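Local coordinates for T-lymphoma invasion and metastasis-inducing protein 1 (Homo sapiens, PDB 4K2P) that probably helps activate Rac-type GTPases, its PH-CC-Ex module, the part in this crystal, being linked to phosphoinositide binding and to protein partners such as Par-3, at residues A[134-148]-A[188-202]. The protein carries 5 engineered substitutions. Residues are numbered along the deposited sequence; the frame is centred on the assembly and turned at random.
Sequences LRLLKSEIKKLEQKI and FQMDLFRFRCYLASL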
# COMPACT_ATOMS: atom_id res chain seq x y z
N LEU A 134 -1.51 -0.56 -19.47
CA LEU A 134 -2.91 -0.85 -19.15
C LEU A 134 -3.25 -2.33 -19.30
O LEU A 134 -3.86 -2.93 -18.42
CB LEU A 134 -3.83 -0.03 -20.05
CG LEU A 134 -4.98 0.66 -19.32
CD1 LEU A 134 -4.46 1.85 -18.52
CD2 LEU A 134 -6.07 1.09 -20.29
N ARG A 135 -2.85 -2.93 -20.42
CA ARG A 135 -3.10 -4.35 -20.66
C ARG A 135 -2.41 -5.22 -19.62
O ARG A 135 -2.97 -6.21 -19.18
CB ARG A 135 -2.64 -4.74 -22.06
CG ARG A 135 -2.65 -6.23 -22.34
CD ARG A 135 -2.39 -6.48 -23.81
NE ARG A 135 -3.39 -5.81 -24.63
CZ ARG A 135 -4.56 -6.34 -24.98
NH1 ARG A 135 -4.86 -7.59 -24.64
NH2 ARG A 135 -5.41 -5.64 -25.72
N LEU A 136 -1.20 -4.84 -19.24
CA LEU A 136 -0.46 -5.62 -18.26
C LEU A 136 -1.17 -5.60 -16.91
O LEU A 136 -1.25 -6.63 -16.24
CB LEU A 136 0.97 -5.11 -18.10
CG LEU A 136 1.74 -5.75 -16.94
CD1 LEU A 136 1.94 -7.25 -17.18
CD2 LEU A 136 3.07 -5.06 -16.75
N LEU A 137 -1.69 -4.44 -16.52
CA LEU A 137 -2.37 -4.31 -15.23
C LEU A 137 -3.61 -5.20 -15.18
O LEU A 137 -3.84 -5.88 -14.18
CB LEU A 137 -2.78 -2.85 -14.97
CG LEU A 137 -1.67 -1.86 -14.64
CD1 LEU A 137 -2.28 -0.48 -14.43
CD2 LEU A 137 -0.87 -2.28 -13.41
N LYS A 138 -4.40 -5.19 -16.24
CA LYS A 138 -5.59 -6.02 -16.31
C LYS A 138 -5.23 -7.50 -16.28
O LYS A 138 -5.96 -8.31 -15.72
CB LYS A 138 -6.40 -5.70 -17.56
CG LYS A 138 -7.04 -4.32 -17.51
CD LYS A 138 -7.76 -4.01 -18.80
CE LYS A 138 -8.32 -2.60 -18.79
NZ LYS A 138 -8.82 -2.20 -20.12
N SER A 139 -4.11 -7.84 -16.90
CA SER A 139 -3.65 -9.22 -16.94
C SER A 139 -3.25 -9.70 -15.55
O SER A 139 -3.58 -10.82 -15.16
CB SER A 139 -2.47 -9.35 -17.90
OG SER A 139 -1.90 -10.65 -17.81
N GLU A 140 -2.55 -8.85 -14.81
CA GLU A 140 -2.09 -9.18 -13.46
C GLU A 140 -3.28 -9.28 -12.52
O GLU A 140 -3.26 -10.04 -11.54
CB GLU A 140 -1.10 -8.12 -12.97
CG GLU A 140 0.24 -8.16 -13.67
CD GLU A 140 1.01 -9.45 -13.40
OE1 GLU A 140 1.28 -9.74 -12.22
OE2 GLU A 140 1.34 -10.16 -14.37
N ILE A 141 -4.30 -8.50 -12.82
CA ILE A 141 -5.53 -8.51 -12.05
C ILE A 141 -6.22 -9.86 -12.28
O ILE A 141 -6.64 -10.51 -11.33
CB ILE A 141 -6.44 -7.32 -12.45
CG1 ILE A 141 -5.91 -6.04 -11.79
CG2 ILE A 141 -7.90 -7.56 -12.06
CD1 ILE A 141 -6.51 -4.77 -12.34
N LYS A 142 -6.28 -10.28 -13.53
CA LYS A 142 -6.89 -11.56 -13.87
C LYS A 142 -6.16 -12.71 -13.18
O LYS A 142 -6.79 -13.64 -12.66
CB LYS A 142 -6.89 -11.78 -15.38
CG LYS A 142 -7.89 -10.92 -16.14
CD LYS A 142 -7.90 -11.27 -17.62
CE LYS A 142 -8.82 -10.35 -18.42
NZ LYS A 142 -8.21 -9.01 -18.67
N LYS A 143 -4.84 -12.63 -13.14
CA LYS A 143 -4.04 -13.69 -12.53
C LYS A 143 -4.31 -13.79 -11.04
O LYS A 143 -4.44 -14.89 -10.51
CB LYS A 143 -2.55 -13.47 -12.78
CG LYS A 143 -2.11 -13.84 -14.18
CD LYS A 143 -0.63 -13.60 -14.37
CE LYS A 143 -0.21 -13.77 -15.82
NZ LYS A 143 1.24 -13.51 -16.00
N LEU A 144 -4.42 -12.64 -10.39
CA LEU A 144 -4.67 -12.60 -8.96
C LEU A 144 -6.05 -13.15 -8.62
O LEU A 144 -6.21 -13.80 -7.60
CB LEU A 144 -4.54 -11.17 -8.43
CG LEU A 144 -3.09 -10.75 -8.17
CD1 LEU A 144 -3.00 -9.22 -8.10
CD2 LEU A 144 -2.59 -11.39 -6.88
N GLU A 145 -7.04 -12.87 -9.46
CA GLU A 145 -8.38 -13.38 -9.24
C GLU A 145 -8.42 -14.90 -9.40
O GLU A 145 -9.17 -15.59 -8.70
CB GLU A 145 -9.37 -12.71 -10.20
CG GLU A 145 -9.59 -11.22 -9.94
CD GLU A 145 -10.59 -10.59 -10.90
OE1 GLU A 145 -10.50 -10.85 -12.12
OE2 GLU A 145 -11.47 -9.83 -10.45
N GLN A 146 -7.61 -15.43 -10.31
CA GLN A 146 -7.52 -16.88 -10.48
C GLN A 146 -6.87 -17.51 -9.24
O GLN A 146 -7.32 -18.55 -8.76
CB GLN A 146 -6.71 -17.24 -11.73
CG GLN A 146 -7.46 -17.02 -13.04
CD GLN A 146 -6.57 -17.17 -14.28
OE1 GLN A 146 -5.37 -16.87 -14.24
NE2 GLN A 146 -7.15 -17.64 -15.37
N LYS A 147 -5.84 -16.86 -8.71
CA LYS A 147 -5.14 -17.35 -7.53
C LYS A 147 -6.02 -17.29 -6.30
O LYS A 147 -5.96 -18.17 -5.44
CB LYS A 147 -3.85 -16.55 -7.30
CG LYS A 147 -2.71 -16.97 -8.23
CD LYS A 147 -1.39 -16.27 -7.94
CE LYS A 147 -1.40 -14.83 -8.38
NZ LYS A 147 -0.03 -14.21 -8.31
N ILE A 148 -6.86 -16.26 -6.23
CA ILE A 148 -7.76 -16.09 -5.10
C ILE A 148 -8.83 -17.18 -5.14
O ILE A 148 -9.19 -17.74 -4.11
CB ILE A 148 -8.42 -14.69 -5.12
CG1 ILE A 148 -7.40 -13.63 -4.72
CG2 ILE A 148 -9.61 -14.63 -4.17
CD1 ILE A 148 -7.82 -12.21 -5.07
N PHE A 188 -3.07 -11.67 -1.58
CA PHE A 188 -3.62 -11.61 -2.92
C PHE A 188 -4.63 -10.46 -3.04
O PHE A 188 -4.66 -9.78 -4.06
CB PHE A 188 -4.32 -12.92 -3.31
CG PHE A 188 -3.39 -14.08 -3.55
CD1 PHE A 188 -2.08 -13.89 -3.96
CD2 PHE A 188 -3.85 -15.38 -3.39
CE1 PHE A 188 -1.24 -14.98 -4.19
CE2 PHE A 188 -3.01 -16.46 -3.62
CZ PHE A 188 -1.71 -16.25 -4.02
N GLN A 189 -5.44 -10.28 -2.00
CA GLN A 189 -6.49 -9.26 -2.02
C GLN A 189 -5.88 -7.87 -1.94
O GLN A 189 -6.41 -6.91 -2.48
CB GLN A 189 -7.47 -9.45 -0.87
CG GLN A 189 -8.34 -10.69 -1.00
CD GLN A 189 -9.40 -10.55 -2.06
OE1 GLN A 189 -9.50 -9.53 -2.74
NE2 GLN A 189 -10.20 -11.59 -2.22
N MET A 190 -4.78 -7.77 -1.20
CA MET A 190 -4.03 -6.54 -1.09
C MET A 190 -3.41 -6.20 -2.45
O MET A 190 -3.46 -5.05 -2.89
CB MET A 190 -2.96 -6.68 -0.01
CG MET A 190 -2.19 -5.41 0.28
SD MET A 190 -3.23 -4.07 0.89
CE MET A 190 -3.86 -4.78 2.41
N ASP A 191 -2.84 -7.20 -3.13
CA ASP A 191 -2.21 -6.97 -4.43
C ASP A 191 -3.25 -6.58 -5.47
O ASP A 191 -3.02 -5.71 -6.30
CB ASP A 191 -1.44 -8.21 -4.88
CG ASP A 191 -0.12 -8.39 -4.15
OD1 ASP A 191 0.46 -7.39 -3.69
OD2 ASP A 191 0.34 -9.54 -4.02
N LEU A 192 -4.41 -7.22 -5.40
CA LEU A 192 -5.51 -6.96 -6.32
C LEU A 192 -6.04 -5.54 -6.16
O LEU A 192 -6.33 -4.85 -7.14
CB LEU A 192 -6.62 -7.97 -6.09
CG LEU A 192 -7.89 -7.84 -6.93
CD1 LEU A 192 -7.56 -7.85 -8.40
CD2 LEU A 192 -8.86 -8.95 -6.59
N PHE A 193 -6.18 -5.11 -4.91
CA PHE A 193 -6.64 -3.76 -4.59
C PHE A 193 -5.63 -2.75 -5.14
O PHE A 193 -6.00 -1.73 -5.71
CB PHE A 193 -6.82 -3.61 -3.07
CG PHE A 193 -7.23 -2.24 -2.61
CD1 PHE A 193 -6.28 -1.29 -2.28
CD2 PHE A 193 -8.56 -1.92 -2.46
CE1 PHE A 193 -6.66 -0.04 -1.84
CE2 PHE A 193 -8.95 -0.68 -2.02
CZ PHE A 193 -7.99 0.27 -1.70
N ARG A 194 -4.36 -3.07 -4.97
CA ARG A 194 -3.27 -2.21 -5.39
C ARG A 194 -3.26 -2.04 -6.91
O ARG A 194 -3.14 -0.93 -7.41
CB ARG A 194 -1.94 -2.76 -4.89
CG ARG A 194 -0.75 -1.90 -5.24
CD ARG A 194 0.44 -2.18 -4.34
NE ARG A 194 0.90 -3.57 -4.43
CZ ARG A 194 1.66 -4.05 -5.41
NH1 ARG A 194 2.03 -3.27 -6.41
NH2 ARG A 194 2.03 -5.32 -5.40
N PHE A 195 -3.39 -3.15 -7.64
CA PHE A 195 -3.38 -3.07 -9.09
C PHE A 195 -4.62 -2.35 -9.57
O PHE A 195 -4.58 -1.65 -10.57
CB PHE A 195 -3.28 -4.46 -9.72
CG PHE A 195 -1.90 -5.04 -9.69
CD1 PHE A 195 -0.89 -4.47 -10.46
CD2 PHE A 195 -1.59 -6.13 -8.91
CE1 PHE A 195 0.39 -4.99 -10.44
CE2 PHE A 195 -0.30 -6.65 -8.89
CZ PHE A 195 0.68 -6.07 -9.65
N ARG A 196 -5.73 -2.49 -8.85
CA ARG A 196 -6.95 -1.78 -9.21
C ARG A 196 -6.80 -0.29 -8.95
O ARG A 196 -7.44 0.53 -9.62
CB ARG A 196 -8.14 -2.34 -8.44
CG ARG A 196 -8.69 -3.61 -9.04
CD ARG A 196 -9.82 -4.19 -8.23
NE ARG A 196 -10.38 -5.37 -8.88
CZ ARG A 196 -11.01 -6.35 -8.26
NH1 ARG A 196 -11.17 -6.33 -6.94
NH2 ARG A 196 -11.49 -7.37 -8.96
N CYS A 197 -5.97 0.08 -7.99
CA CYS A 197 -5.68 1.48 -7.75
C CYS A 197 -4.88 2.03 -8.92
O CYS A 197 -5.16 3.13 -9.41
CB CYS A 197 -4.90 1.67 -6.45
SG CYS A 197 -5.89 1.59 -4.96
N TYR A 198 -3.88 1.28 -9.37
CA TYR A 198 -3.02 1.70 -10.47
C TYR A 198 -3.83 1.86 -11.74
O TYR A 198 -3.67 2.83 -12.49
CB TYR A 198 -1.91 0.68 -10.72
CG TYR A 198 -0.94 0.49 -9.58
CD1 TYR A 198 -0.98 1.28 -8.44
CD2 TYR A 198 0.02 -0.51 -9.66
CE1 TYR A 198 -0.08 1.08 -7.41
CE2 TYR A 198 0.91 -0.71 -8.65
CZ TYR A 198 0.86 0.08 -7.52
OH TYR A 198 1.78 -0.15 -6.52
N LEU A 199 -4.70 0.90 -11.99
CA LEU A 199 -5.50 0.88 -13.20
C LEU A 199 -6.47 2.05 -13.19
O LEU A 199 -6.67 2.70 -14.21
CB LEU A 199 -6.26 -0.44 -13.33
CG LEU A 199 -7.11 -0.58 -14.60
CD1 LEU A 199 -6.26 -0.48 -15.86
CD2 LEU A 199 -7.88 -1.88 -14.58
N ALA A 200 -7.06 2.31 -12.04
CA ALA A 200 -8.04 3.39 -11.91
C ALA A 200 -7.36 4.73 -12.17
O ALA A 200 -7.94 5.62 -12.80
CB ALA A 200 -8.67 3.37 -10.54
N SER A 201 -6.13 4.86 -11.70
CA SER A 201 -5.39 6.10 -11.83
C SER A 201 -5.05 6.37 -13.29
O SER A 201 -5.04 7.52 -13.71
CB SER A 201 -4.14 6.05 -10.96
OG SER A 201 -4.48 6.19 -9.58
N LEU A 202 -4.76 5.33 -14.07
CA LEU A 202 -4.51 5.51 -15.49
C LEU A 202 -5.80 5.79 -16.27
O LEU A 202 -5.78 6.58 -17.21
CB LEU A 202 -3.81 4.29 -16.09
CG LEU A 202 -2.36 4.02 -15.71
CD1 LEU A 202 -1.87 2.77 -16.42
CD2 LEU A 202 -1.45 5.20 -16.04
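Helical segments 134-148 and 188-202 run antiparallel, their axes 9.5 Å apart at closest approach and 159° between directions, with Leu137 facing Phe195, Ile141 facing Leu192 and Leu144 facing Phe188. Phe195 is a knob among Leu137, Glu140, Ile141 and Leu144. Glu140 CB lies over the centre of its ring in a CH-pi contact, 4.2 Å from the centroid, while Leu137 CD2 meets the ring edge at CD1. Leu144 CD1 reaches Phe195 CD2 at 3.5 Å, and the other branch of Leu144, CD2, turns to Phe188. Knobs enter holes from both helices, as in an antiparallel coiled coil, here the two-helix arm of the CC-Ex region that leans on the PH domain. Leu192, with CG anti to the backbone N (chi1 178°), sends CD1 to Ile141 CG2 and CD2 to Ile148 CD1. Leu199 spreads likewise, CD1 against Leu134 CG and CD2 against Ile141 CD1. Along one flank, Glu145 OE2 meets the guanidinium edge of Arg196 in a salt bridge, 2.9 Å to NH2. Near one end Lys147 CB covers a face of the Phe188 ring, 4.0 Å from its centroid. Beyond the pairing, Tyr198 OH accepts a hydrogen bond from Arg194 NH1 and is hydrogen-bonded to Ser74 O, tying helix 168-203 to the PH domain.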